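Local coordinates for oxidized polyvinyl alcohol hydrolase (Pseudomonas sp. VM15C, PDB 3WWC), which hydrolyses beta-diketones such as 4,6-nonanedione, and oxidized polyvinyl alcohol in the second step of polyvinyl alcohol degradation, at residues Glu26-Tyr31 / Val39-Lys44; Asn127-Gly132 / Gly147-Phe152; Phe152-Val157 / Leu188-Phe193. The protein carries 1 engineered substitution. All coordinates share one frame; numbering follows the deposited sequence.

Interaction 1 (Glu26-Tyr31 / Val39-Lys44)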
loop_
_atom_site.group_PDB
_atom_site.type_symbol
_atom_site.label_atom_id
_atom_site.label_comp_id
_atom_site.label_asym_id
_atom_site.label_seq_id
_atom_site.Cartn_x
_atom_site.Cartn_y
_atom_site.Cartn_z
ATOM N N GLU A 26 20.489 -10.227 1.132
ATOM C CA GLU A 26 21.633 -9.736 1.899
ATOM C C GLU A 26 21.143 -8.932 3.092
ATOM O O GLU A 26 20.063 -8.341 3.042
ATOM C CB GLU A 26 22.485 -8.850 1.012
ATOM C CG GLU A 26 21.819 -7.563 0.571
ATOM C CD GLU A 26 22.573 -6.948 -0.588
ATOM O OE1 GLU A 26 23.838 -6.928 -0.512
ATOM O OE2 GLU A 26 21.919 -6.502 -1.565
ATOM N N CYS A 27 21.918 -8.929 4.171
ATOM C CA CYS A 27 21.553 -8.142 5.353
ATOM C C CYS A 27 22.663 -7.187 5.701
ATOM O O CYS A 27 23.800 -7.372 5.258
ATOM C CB CYS A 27 21.377 -8.993 6.594
ATOM S SG CYS A 27 19.903 -10.054 6.689
ATOM N N PRO A 28 22.337 -6.100 6.422
ATOM C CA PRO A 28 23.398 -5.171 6.829
ATOM C C PRO A 28 24.307 -6.069 7.653
ATOM O O PRO A 28 23.852 -6.964 8.373
ATOM C CB PRO A 28 22.662 -4.187 7.726
ATOM C CG PRO A 28 21.277 -4.159 7.115
ATOM C CD PRO A 28 20.993 -5.570 6.769
ATOM N N ALA A 29 25.604 -5.827 7.579
ATOM C CA ALA A 29 26.550 -6.690 8.280
ATOM C C ALA A 29 26.273 -6.954 9.719
ATOM O O ALA A 29 26.120 -6.012 10.533
ATOM C CB ALA A 29 27.955 -6.132 8.152
ATOM N N GLY A 30 26.226 -8.236 10.034
ATOM C CA GLY A 30 26.028 -8.653 11.398
ATOM C C GLY A 30 24.589 -8.680 11.863
ATOM O O GLY A 30 24.339 -9.055 13.021
ATOM N N TYR A 31 23.644 -8.297 11.002
ATOM C CA TYR A 31 22.252 -8.313 11.444
ATOM C C TYR A 31 21.725 -9.730 11.503
ATOM O O TYR A 31 21.831 -10.482 10.544
ATOM C CB TYR A 31 21.365 -7.427 10.522
ATOM C CG TYR A 31 20.022 -7.078 11.187
ATOM C CD1 TYR A 31 18.887 -7.879 10.962
ATOM C CD2 TYR A 31 19.939 -6.039 12.100
ATOM C CE1 TYR A 31 17.686 -7.655 11.634
ATOM C CE2 TYR A 31 18.744 -5.810 12.798
ATOM C CZ TYR A 31 17.646 -6.619 12.554
ATOM O OH TYR A 31 16.504 -6.410 13.299
ATOM N N VAL A 39 14.438 -5.658 15.694
ATOM C CA VAL A 39 14.607 -4.248 16.006
ATOM C C VAL A 39 15.985 -3.755 15.611
ATOM O O VAL A 39 16.844 -4.573 15.230
ATOM C CB VAL A 39 14.401 -3.947 17.535
ATOM C CG1 VAL A 39 13.005 -4.397 17.969
ATOM C CG2 VAL A 39 15.455 -4.684 18.356
ATOM N N ASP A 40 16.208 -2.451 15.696
ATOM C CA ASP A 40 17.490 -1.818 15.344
ATOM C C ASP A 40 18.061 -2.176 13.978
ATOM O O ASP A 40 19.299 -2.292 13.776
ATOM C CB ASP A 40 18.516 -2.110 16.454
ATOM C CG ASP A 40 18.089 -1.506 17.762
ATOM O OD1 ASP A 40 17.476 -0.418 17.722
ATOM O OD2 ASP A 40 18.382 -2.105 18.813
ATOM N N PHE A 41 17.164 -2.316 13.000
ATOM C CA PHE A 41 17.616 -2.623 11.636
ATOM C C PHE A 41 18.071 -1.288 11.084
ATOM O O PHE A 41 17.284 -0.338 10.960
ATOM C CB PHE A 41 16.443 -3.157 10.830
ATOM C CG PHE A 41 16.813 -3.518 9.427
ATOM C CD1 PHE A 41 17.320 -4.777 9.157
ATOM C CD2 PHE A 41 16.643 -2.603 8.395
ATOM C CE1 PHE A 41 17.642 -5.137 7.854
ATOM C CE2 PHE A 41 16.970 -2.945 7.071
ATOM C CZ PHE A 41 17.464 -4.216 6.805
ATOM N N PRO A 42 19.343 -1.173 10.692
ATOM C CA PRO A 42 19.884 0.091 10.183
ATOM C C PRO A 42 19.507 0.368 8.755
ATOM O O PRO A 42 19.741 -0.479 7.894
ATOM C CB PRO A 42 21.394 -0.113 10.323
ATOM C CG PRO A 42 21.550 -1.567 9.973
ATOM C CD PRO A 42 20.358 -2.234 10.708
ATOM N N HIS A 43 18.922 1.532 8.520
ATOM C CA HIS A 43 18.613 1.938 7.163
ATOM C C HIS A 43 18.580 3.461 7.043
ATOM O O HIS A 43 17.811 4.118 7.713
ATOM C CB HIS A 43 17.240 1.373 6.709
ATOM C CG HIS A 43 16.977 1.578 5.245
ATOM N ND1 HIS A 43 17.626 0.850 4.266
ATOM C CD2 HIS A 43 16.246 2.509 4.600
ATOM C CE1 HIS A 43 17.300 1.333 3.082
ATOM N NE2 HIS A 43 16.458 2.338 3.256
ATOM N N LYS A 44 19.397 4.015 6.155
ATOM C CA LYS A 44 19.440 5.472 5.926
ATOM C C LYS A 44 19.508 6.331 7.199
ATOM O O LYS A 44 18.806 7.326 7.318
ATOM C CB LYS A 44 18.254 5.915 5.055
ATOM C CG LYS A 44 18.411 5.448 3.570
ATOM C CD LYS A 44 17.208 5.880 2.706
ATOM C CE LYS A 44 17.421 5.493 1.246
ATOM N NZ LYS A 44 16.224 5.863 0.407
#

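Interaction 2 (Asn127-Gly132 / Gly147-Phe152)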
loop_
_atom_site.group_PDB
_atom_site.type_symbol
_atom_site.label_atom_id
_atom_site.label_comp_id
_atom_site.label_asym_id
_atom_site.label_seq_id
_atom_site.Cartn_x
_atom_site.Cartn_y
_atom_site.Cartn_z
ATOM N N ASN A 127 2.463 11.770 8.520
ATOM C CA ASN A 127 3.486 11.122 9.356
ATOM C C ASN A 127 3.571 9.590 9.502
ATOM O O ASN A 127 4.640 9.097 9.810
ATOM C CB ASN A 127 3.409 11.724 10.772
ATOM C CG ASN A 127 4.750 11.775 11.465
ATOM O OD1 ASN A 127 5.776 12.026 10.855
ATOM N ND2 ASN A 127 4.724 11.562 12.778
ATOM N N PRO A 128 2.474 8.819 9.306
ATOM C CA PRO A 128 2.605 7.372 9.486
ATOM C C PRO A 128 3.657 6.678 8.628
ATOM O O PRO A 128 4.380 5.781 9.101
ATOM C CB PRO A 128 1.207 6.834 9.166
ATOM C CG PRO A 128 0.262 7.979 9.671
ATOM C CD PRO A 128 1.065 9.242 9.174
ATOM N N TRP A 129 3.726 7.074 7.352
ATOM C CA TRP A 129 4.682 6.490 6.420
ATOM C C TRP A 129 5.185 7.625 5.541
ATOM O O TRP A 129 4.536 8.640 5.393
ATOM C CB TRP A 129 4.015 5.455 5.483
ATOM C CG TRP A 129 3.283 4.298 6.193
ATOM C CD1 TRP A 129 1.915 4.172 6.388
ATOM C CD2 TRP A 129 3.878 3.136 6.783
ATOM N NE1 TRP A 129 1.640 3.012 7.074
ATOM C CE2 TRP A 129 2.820 2.351 7.328
ATOM C CE3 TRP A 129 5.198 2.678 6.918
ATOM C CZ2 TRP A 129 3.054 1.130 7.988
ATOM C CZ3 TRP A 129 5.445 1.487 7.565
ATOM C CH2 TRP A 129 4.369 0.707 8.101
ATOM N N PHE A 130 6.346 7.407 4.910
ATOM C CA PHE A 130 6.876 8.403 3.974
ATOM C C PHE A 130 6.202 8.037 2.638
ATOM O O PHE A 130 6.784 7.402 1.757
ATOM C CB PHE A 130 8.409 8.247 3.935
ATOM C CG PHE A 130 9.080 8.461 5.304
ATOM C CD1 PHE A 130 8.981 9.695 5.925
ATOM C CD2 PHE A 130 9.756 7.426 5.964
ATOM C CE1 PHE A 130 9.545 9.874 7.208
ATOM C CE2 PHE A 130 10.313 7.607 7.212
ATOM C CZ PHE A 130 10.207 8.840 7.848
ATOM N N GLU A 131 4.964 8.489 2.517
ATOM C CA GLU A 131 4.104 8.086 1.433
ATOM C C GLU A 131 3.625 9.136 0.451
ATOM O O GLU A 131 2.902 8.794 -0.491
ATOM C CB GLU A 131 2.885 7.268 1.988
ATOM C CG GLU A 131 2.151 7.716 3.323
ATOM C CD GLU A 131 1.094 8.801 3.172
ATOM O OE1 GLU A 131 1.350 9.840 2.518
ATOM O OE2 GLU A 131 -0.010 8.633 3.760
ATOM N N GLY A 132 4.046 10.386 0.618
ATOM C CA GLY A 132 3.621 11.388 -0.350
ATOM C C GLY A 132 4.339 12.699 -0.043
ATOM O O GLY A 132 4.530 13.035 1.126
ATOM N N GLY A 147 12.109 7.914 -1.054
ATOM C CA GLY A 147 11.946 8.106 0.391
ATOM C C GLY A 147 12.441 6.920 1.203
ATOM O O GLY A 147 12.549 5.821 0.682
ATOM N N PRO A 148 12.626 7.094 2.512
ATOM C CA PRO A 148 13.157 6.015 3.337
ATOM C C PRO A 148 12.286 4.835 3.690
ATOM O O PRO A 148 12.821 3.839 4.116
ATOM C CB PRO A 148 13.723 6.740 4.574
ATOM C CG PRO A 148 13.038 8.074 4.596
ATOM C CD PRO A 148 12.526 8.388 3.212
ATOM N N ASP A 149 10.965 4.929 3.519
ATOM C CA ASP A 149 10.187 3.748 3.788
ATOM C C ASP A 149 10.253 2.809 2.579
ATOM O O ASP A 149 10.445 1.599 2.764
ATOM C CB ASP A 149 8.702 4.115 4.077
ATOM C CG ASP A 149 8.435 4.271 5.557
ATOM O OD1 ASP A 149 9.171 3.680 6.375
ATOM O OD2 ASP A 149 7.470 4.968 5.930
ATOM N N SER A 150 10.069 3.347 1.365
ATOM C CA SER A 150 10.130 2.502 0.180
ATOM C C SER A 150 11.453 1.740 0.134
ATOM O O SER A 150 11.473 0.530 -0.155
ATOM C CB SER A 150 9.909 3.373 -1.073
ATOM O OG SER A 150 10.010 2.609 -2.271
ATOM N N SER A 151 12.569 2.431 0.399
ATOM C CA SER A 151 13.865 1.721 0.371
ATOM C C SER A 151 14.051 0.769 1.549
ATOM O O SER A 151 14.637 -0.308 1.398
ATOM C CB SER A 151 15.026 2.721 0.296
ATOM O OG SER A 151 15.006 3.634 1.381
ATOM N N PHE A 152 13.513 1.109 2.712
ATOM C CA PHE A 152 13.640 0.230 3.857
ATOM C C PHE A 152 12.932 -1.065 3.564
ATOM O O PHE A 152 13.443 -2.121 3.871
ATOM C CB PHE A 152 12.969 0.915 5.070
ATOM C CG PHE A 152 12.571 -0.016 6.179
ATOM C CD1 PHE A 152 13.433 -1.003 6.676
ATOM C CD2 PHE A 152 11.304 0.114 6.754
ATOM C CE1 PHE A 152 13.025 -1.839 7.726
ATOM C CE2 PHE A 152 10.909 -0.730 7.813
ATOM C CZ PHE A 152 11.777 -1.709 8.299
HETATM O O HOH W 1 7.018 5.177 8.604
HETATM O O HOH W 2 9.239 6.163 1.284
#

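Interaction 3 (Phe152-Val157 / Leu188-Phe193)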
loop_
_atom_site.group_PDB
_atom_site.type_symbol
_atom_site.label_atom_id
_atom_site.label_comp_id
_atom_site.label_asym_id
_atom_site.label_seq_id
_atom_site.Cartn_x
_atom_site.Cartn_y
_atom_site.Cartn_z
ATOM N N PHE A 152 13.513 1.109 2.712
ATOM C CA PHE A 152 13.640 0.230 3.857
ATOM C C PHE A 152 12.932 -1.065 3.564
ATOM O O PHE A 152 13.443 -2.121 3.871
ATOM C CB PHE A 152 12.969 0.915 5.070
ATOM C CG PHE A 152 12.571 -0.016 6.179
ATOM C CD1 PHE A 152 13.433 -1.003 6.676
ATOM C CD2 PHE A 152 11.304 0.114 6.754
ATOM C CE1 PHE A 152 13.025 -1.839 7.726
ATOM C CE2 PHE A 152 10.909 -0.730 7.813
ATOM C CZ PHE A 152 11.777 -1.709 8.299
ATOM N N PHE A 153 11.760 -1.019 2.949
ATOM C CA PHE A 153 11.016 -2.285 2.749
ATOM C C PHE A 153 11.778 -3.237 1.844
ATOM O O PHE A 153 11.714 -4.430 2.051
ATOM C CB PHE A 153 9.629 -2.021 2.114
ATOM C CG PHE A 153 8.746 -1.088 2.893
ATOM C CD1 PHE A 153 8.871 -0.887 4.270
ATOM C CD2 PHE A 153 7.783 -0.380 2.194
ATOM C CE1 PHE A 153 8.034 0.032 4.934
ATOM C CE2 PHE A 153 6.937 0.529 2.824
ATOM C CZ PHE A 153 7.061 0.741 4.204
ATOM N N VAL A 154 12.477 -2.702 0.850
ATOM C CA VAL A 154 13.250 -3.559 -0.058
ATOM C C VAL A 154 14.387 -4.187 0.746
ATOM O O VAL A 154 14.601 -5.381 0.680
ATOM C CB VAL A 154 13.799 -2.713 -1.229
ATOM C CG1 VAL A 154 14.783 -3.554 -2.098
ATOM C CG2 VAL A 154 12.622 -2.274 -2.089
ATOM N N ALA A 155 15.084 -3.372 1.517
ATOM C CA ALA A 155 16.184 -3.892 2.332
ATOM C C ALA A 155 15.716 -4.907 3.357
ATOM O O ALA A 155 16.393 -5.925 3.623
ATOM C CB ALA A 155 16.893 -2.758 3.038
ATOM N N MET A 156 14.537 -4.674 3.923
ATOM C CA MET A 156 13.925 -5.557 4.902
ATOM C C MET A 156 13.646 -6.936 4.293
ATOM O O MET A 156 14.039 -7.972 4.838
ATOM C CB MET A 156 12.642 -4.876 5.369
ATOM C CG MET A 156 11.770 -5.727 6.251
ATOM S SD MET A 156 10.187 -4.934 6.621
ATOM C CE MET A 156 9.276 -5.126 5.036
ATOM N N VAL A 157 13.011 -6.947 3.131
ATOM C CA VAL A 157 12.673 -8.217 2.488
ATOM C C VAL A 157 13.979 -8.908 2.022
ATOM O O VAL A 157 14.111 -10.123 2.192
ATOM C CB VAL A 157 11.733 -7.967 1.292
ATOM C CG1 VAL A 157 11.555 -9.264 0.486
ATOM C CG2 VAL A 157 10.352 -7.546 1.823
ATOM N N LEU A 188 5.037 2.490 -7.368
ATOM C CA LEU A 188 5.433 3.421 -8.425
ATOM C C LEU A 188 6.923 3.601 -8.479
ATOM O O LEU A 188 7.477 3.842 -9.564
ATOM C CB LEU A 188 4.757 4.801 -8.198
ATOM C CG LEU A 188 3.242 4.746 -8.406
ATOM C CD1 LEU A 188 2.603 6.013 -7.818
ATOM C CD2 LEU A 188 2.936 4.590 -9.930
ATOM N N PHE A 189 7.587 3.469 -7.332
ATOM C CA PHE A 189 9.044 3.650 -7.280
ATOM C C PHE A 189 9.833 2.366 -7.308
ATOM O O PHE A 189 11.037 2.405 -7.640
ATOM C CB PHE A 189 9.494 4.415 -6.017
ATOM C CG PHE A 189 9.336 5.930 -6.110
ATOM C CD1 PHE A 189 10.343 6.727 -6.627
ATOM C CD2 PHE A 189 8.213 6.530 -5.581
ATOM C CE1 PHE A 189 10.224 8.117 -6.600
ATOM C CE2 PHE A 189 8.084 7.940 -5.547
ATOM C CZ PHE A 189 9.110 8.728 -6.063
ATOM N N ARG A 190 9.222 1.226 -6.954
ATOM C CA ARG A 190 9.972 -0.031 -6.910
ATOM C C ARG A 190 9.255 -1.122 -7.712
ATOM O O ARG A 190 9.155 -2.275 -7.301
ATOM C CB ARG A 190 10.154 -0.434 -5.435
ATOM C CG ARG A 190 11.239 0.398 -4.759
ATOM C CD ARG A 190 12.641 -0.053 -5.211
ATOM N NE ARG A 190 13.600 0.662 -4.392
ATOM C CZ ARG A 190 14.861 0.280 -4.166
ATOM N NH1 ARG A 190 15.347 -0.826 -4.718
ATOM N NH2 ARG A 190 15.625 0.975 -3.338
ATOM N N SER A 191 8.784 -0.752 -8.899
ATOM C CA SER A 191 8.085 -1.698 -9.743
ATOM C C SER A 191 8.957 -2.768 -10.352
ATOM O O SER A 191 8.428 -3.648 -11.023
ATOM C CB SER A 191 7.306 -0.981 -10.855
ATOM O OG SER A 191 8.197 -0.360 -11.776
ATOM N N ASN A 192 10.272 -2.710 -10.129
ATOM C CA ASN A 192 11.108 -3.797 -10.619
ATOM C C ASN A 192 11.502 -4.702 -9.470
ATOM O O ASN A 192 12.296 -5.630 -9.637
ATOM C CB ASN A 192 12.342 -3.240 -11.335
ATOM C CG ASN A 192 11.942 -2.460 -12.596
ATOM O OD1 ASN A 192 11.252 -2.999 -13.459
ATOM N ND2 ASN A 192 12.339 -1.198 -12.677
ATOM N N PHE A 193 10.879 -4.494 -8.314
ATOM C CA PHE A 193 11.168 -5.338 -7.141
ATOM C C PHE A 193 9.889 -6.102 -6.747
ATOM O O PHE A 193 9.821 -7.312 -6.865
ATOM C CB PHE A 193 11.664 -4.487 -5.938
ATOM C CG PHE A 193 11.959 -5.311 -4.712
ATOM C CD1 PHE A 193 13.085 -6.115 -4.676
ATOM C CD2 PHE A 193 11.096 -5.288 -3.603
ATOM C CE1 PHE A 193 13.386 -6.910 -3.543
ATOM C CE2 PHE A 193 11.368 -6.062 -2.480
ATOM C CZ PHE A 193 12.518 -6.872 -2.447
#

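Interaction 1 (Glu26-Tyr31 / Val39-Lys44)
Tyr31 and Phe41 form a T-shaped (edge-to-face) aromatic pair. The edge of the Phe41 ring points at the face of the Tyr31 ring, with the planes at 80° and the centroids 5.1 Å apart. Phe41 CD1 does the touching. It sits over the centre of the tyrosine ring, 3.8 Å from Tyr31 CE1. Tyr31 carries its CG opposite the backbone N (chi1 -163°), which sends the ring across to the strand.

One hydrogen bond joins the segments. Tyr31 OH donates to the backbone carbonyl Val39 O over 2.7 Å. The hydroxyl approaches from above the carbonyl plane, 40° out of it, and not along a lone pair. Val39 O lies at the edge of the Tyr31 ring, near its plane. The bond fixes the far end of the tyrosine while Phe41 packs against its face.

The remaining contacts are apolar. Pro28 CD meets Phe41 CE1 at 3.5 Å, and the two side chains cross at about a right angle. Pro28 CB touches Pro42 CG at 3.6 Å. Pro42 CD completes the group near Tyr31 CD2, at 4.1 Å.

Pro28 and Tyr31 reach the strand together because they are the ends of a type II beta turn, closed by Tyr31 N to Pro28 O. Cys27, just before the turn, is in a disulfide with Cys159. That cysteine belongs to helix 148-160 and also touches Tyr31 and Phe41.

Strand 36-43 is an outermost strand of the central mixed sheet. Asp40 and Phe41 together lie opposite the single residue Arg48 of strand 46-53. The arrangement is thus an N-terminal beta turn packed on an edge strand at a G1 beta bulge.

Interaction 2 (Asn127-Gly132 / Gly147-Phe152)
Phe130 holds its CG opposite the carbonyl carbon, which turns a face of the ring to Pro148 at the start of the helix. The chi1 of Asp149, -94°, is off the usual staggered values. It brings the carboxylate to the backbone of Trp129 and Phe130.

The main polar link is Phe130 N to Asp149 OD2, 2.9 Å long with an N-H...O angle of 161°. The N-H meets the anti side of the oxygen, 26° out of the carboxylate plane. Water 1 lies within hydrogen-bonding distance of both Asp149 OD2 and Pro128 O (2.8 Å from the latter). The other oxygen, Asp149 OD1, forms a salt bridge with Arg48. This aspartate is therefore gripped at both oxygens, consistent with a charged form.

Water 2 donates to Phe130 O and accepts from Ser150 N at 2.9 Å, in the first turn of the helix.

Pro148 CG lies over the face of the Phe130 ring, 4.0 Å from its centroid and offset toward the rim, a CH-pi contact. Trp129 presents an edge to the carboxylate, with Trp129 CE3 3.4 Å from Asp149 OD2.

Gly147 is the N-cap residue of helix 148-160, and Phe130 is the centre of an inverse gamma turn. The Trp129 side chain lies about 7 Å from a bound butanoic acid and about 8 Å from that of Ala177, the engineered residue at a position assigned to the charge relay by similarity. The contact thus borders the active-site region. Trp129 packs on Met182 of helix 178-189 and Pro100 of strand 96-100; Phe130 touches Met46 of strand 46-53.

Interaction 3 (Phe152-Val157 / Leu188-Phe193)
Residues 152-157 are a length of helix 148-160, with Met156 N bonded to Phe152 O and Val157 N to Phe153 O. Residues 188-193 finish helix 178-189 and then leave it. Arg190 is the first residue to depart from helical angles, and Phe193 N bonds back to Arg190 O. The backbones come nearest at Val154 and Phe193, whose CA atoms are 7.6 Å apart.

Val154 sits against both Arg190 and Phe193. Its CG1 lies over the centre of the Phe193 ring, 3.9 Å from the centroid and 10° off the normal, a CH-pi contact. Its other methyl, Val154 CG2, reaches Phe193 CD2 at 3.7 Å. One turn on, Val157 meets the same ring at its edge, with Val157 CG1 3.9 Å from Phe193 CZ. Phe193 has its CG opposite the backbone N (chi1 179°), which extends the ring toward the helix.

Arg190 bends at chi2 (-75°) and turns a face of its guanidinium to Val154. Val154 CG2 lies over that face, toward its rim, and Val154 CG1 is 3.8 Å from Arg190 NH1. Arg190 NH2 makes a salt bridge with Glu146, outside both segments.

Across the two segments the contact is apolar and dispersive. The aliphatic part of the arginine and a face of its guanidinium pack on the valine, while Glu146 takes the charged end. That outside partner would hold the guanidinium in place.

From the N terminus, interaction 1 closes first, folding the loop before strand 36-43 back on that strand. Interaction 2 closes a longer loop, between strand 96-100 and helix 148-160. Interaction 3 then joins the same helix to the end of helix 178-189, bridging the part of the chain that holds strand 170-176 and most of helix 178-189. The three follow in series; none nests or crosses, though interactions 2 and 3 share Phe152. Helix 148-160 is the common element. Its start holds interaction 2 and its middle interaction 3. The end of the edge strand reaches it through His43, whose NE2 probably hydrogen-bonds Ser151 OG. Trp129 meets Phe153, linking interaction 2 to interaction 3.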